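Long-range contact in Crov588 (Cafeteriavirus, PDB 6NYR), which is of unknown function but folds as a circular leucine-rich repeat protein built largely from FNIP repeats: residues A[27-32]-A[49-54]. Residues are numbered along the deposited sequence; the frame is centred on the assembly and turned at random.
Sequences ILSNPK and LIPSNI
The side-chain amide of Asn53 reaches two backbone carbonyls at and just after the end of helix 25-28: ND2 donates to Leu28 O at 2.9 Å and, more weakly, to Asn30 O at 3.0 Å. The pair joins successive coils near the N-terminal end of the leucine-rich repeat ring, in the loops leading to the parallel strands 35-37 and 56-58. Asn53 sits in the turn just before strand 56-58 and ties its coil to the segment that precedes strand 35-37 in the previous one. The stronger bond is fairly straight, 152° at the hydrogen, and Leu28 O lies in the amide plane of Asn53, whereas the bond to Asn30 O is bent to 125°. With CG set between its own backbone N and carbonyl carbon (chi1 58°), the amide rises from the type I turn Pro51 to Ile54 to face the end of helix 25-28. Beside it the ring of Pro51 packs against the helix end, its CG 3.7 Å from Leu28 CB, while Ile54 CG2 comes within 3.7 Å of Leu28 O. The side chain of Leu28 continues inward onto Leu11 and Ile36, the latter also touched by Ile54, so this face merges with the interior of the coil. At the more open margin, Ser29 OG is hydrogen-bonded to Tyr25 O and rests 3.5 Å from Pro51 CB.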
loop_
_atom_site.group_PDB
_atom_site.type_symbol
_atom_site.label_atom_id
_atom_site.label_comp_id
_atom_site.label_asym_id
_atom_site.label_seq_id
_atom_site.Cartn_x
_atom_site.Cartn_y
_atom_site.Cartn_z
ATOM N N ILE A 27 -34.052 3.223 0.069
ATOM C CA ILE A 27 -32.692 2.696 0.044
ATOM C C ILE A 27 -31.933 3.133 1.290
ATOM O O ILE A 27 -31.183 2.350 1.888
ATOM C CB ILE A 27 -31.965 3.141 -1.240
ATOM C CG1 ILE A 27 -32.643 2.555 -2.477
ATOM C CG2 ILE A 27 -30.495 2.735 -1.182
ATOM C CD1 ILE A 27 -32.203 3.200 -3.781
ATOM N N LEU A 28 -32.114 4.389 1.700
ATOM C CA LEU A 28 -31.339 4.944 2.800
ATOM C C LEU A 28 -31.860 4.529 4.169
ATOM O O LEU A 28 -31.173 4.759 5.170
ATOM C CB LEU A 28 -31.318 6.471 2.696
ATOM C CG LEU A 28 -30.678 7.026 1.421
ATOM C CD1 LEU A 28 -30.888 8.531 1.314
ATOM C CD2 LEU A 28 -29.193 6.682 1.366
ATOM N N SER A 29 -33.044 3.925 4.239
ATOM C CA SER A 29 -33.593 3.457 5.507
ATOM C C SER A 29 -33.139 2.045 5.875
ATOM O O SER A 29 -33.590 1.514 6.895
ATOM C CB SER A 29 -35.125 3.502 5.465
ATOM O OG SER A 29 -35.587 4.810 5.184
ATOM N N ASN A 30 -32.263 1.431 5.086
ATOM C CA ASN A 30 -31.773 0.082 5.365
ATOM C C ASN A 30 -31.112 0.047 6.738
ATOM O O ASN A 30 -30.099 0.729 6.946
ATOM C CB ASN A 30 -30.800 -0.317 4.255
ATOM C CG ASN A 30 -30.195 -1.685 4.464
ATOM O OD1 ASN A 30 -30.494 -2.368 5.441
ATOM N ND2 ASN A 30 -29.350 -2.105 3.529
ATOM N N PRO A 31 -31.633 -0.732 7.691
ATOM C CA PRO A 31 -31.163 -0.602 9.079
ATOM C C PRO A 31 -29.727 -1.033 9.345
ATOM O O PRO A 31 -29.287 -0.916 10.496
ATOM C CB PRO A 31 -32.136 -1.500 9.872
ATOM C CG PRO A 31 -33.341 -1.643 9.001
ATOM C CD PRO A 31 -32.810 -1.619 7.585
ATOM N N LYS A 32 -28.975 -1.539 8.370
ATOM C CA LYS A 32 -27.593 -1.933 8.627
ATOM C C LYS A 32 -26.577 -0.875 8.201
ATOM O O LYS A 32 -25.374 -1.105 8.352
ATOM C CB LYS A 32 -27.267 -3.270 7.954
ATOM C CG LYS A 32 -26.190 -4.103 8.704
ATOM C CD LYS A 32 -26.474 -4.216 10.216
ATOM C CE LYS A 32 -26.134 -5.596 10.782
ATOM N NZ LYS A 32 -25.026 -5.565 11.785
ATOM N N LEU A 49 -34.583 14.748 3.661
ATOM C CA LEU A 49 -34.481 13.582 2.792
ATOM C C LEU A 49 -33.540 12.529 3.359
ATOM O O LEU A 49 -33.005 11.708 2.605
ATOM C CB LEU A 49 -34.015 14.016 1.402
ATOM C CG LEU A 49 -34.746 15.232 0.832
ATOM C CD1 LEU A 49 -34.069 15.735 -0.432
ATOM C CD2 LEU A 49 -36.205 14.883 0.554
ATOM N N ILE A 50 -33.334 12.533 4.671
ATOM C CA ILE A 50 -32.394 11.615 5.305
ATOM C C ILE A 50 -33.083 10.881 6.449
ATOM O O ILE A 50 -33.460 11.517 7.445
ATOM C CB ILE A 50 -31.155 12.362 5.831
ATOM C CG1 ILE A 50 -30.456 13.132 4.715
ATOM C CG2 ILE A 50 -30.190 11.383 6.491
ATOM C CD1 ILE A 50 -29.768 12.254 3.699
ATOM N N PRO A 51 -33.292 9.568 6.356
ATOM C CA PRO A 51 -33.892 8.846 7.484
ATOM C C PRO A 51 -32.960 8.899 8.689
ATOM O O PRO A 51 -31.775 9.226 8.589
ATOM C CB PRO A 51 -34.080 7.418 6.964
ATOM C CG PRO A 51 -33.157 7.299 5.796
ATOM C CD PRO A 51 -33.013 8.682 5.207
ATOM N N SER A 52 -33.513 8.551 9.847
ATOM C CA SER A 52 -32.812 8.737 11.110
ATOM C C SER A 52 -31.937 7.554 11.492
ATOM O O SER A 52 -31.355 7.563 12.581
ATOM C CB SER A 52 -33.819 9.011 12.233
ATOM O OG SER A 52 -34.730 7.939 12.370
ATOM N N ASN A 53 -31.830 6.538 10.635
ATOM C CA ASN A 53 -30.899 5.450 10.906
ATOM C C ASN A 53 -29.449 5.834 10.629
ATOM O O ASN A 53 -28.538 5.247 11.226
ATOM C CB ASN A 53 -31.269 4.222 10.069
ATOM C CG ASN A 53 -31.281 4.515 8.580
ATOM O OD1 ASN A 53 -31.515 5.649 8.159
ATOM N ND2 ASN A 53 -31.027 3.489 7.774
ATOM N N ILE A 54 -29.201 6.801 9.747
ATOM C CA ILE A 54 -27.835 7.179 9.392
ATOM C C ILE A 54 -27.386 8.264 10.358
ATOM O O ILE A 54 -28.083 9.265 10.560
ATOM C CB ILE A 54 -27.729 7.609 7.917
ATOM C CG1 ILE A 54 -28.178 9.037 7.619
ATOM C CG2 ILE A 54 -28.495 6.605 7.024
ATOM C CD1 ILE A 54 -27.130 10.092 7.941
#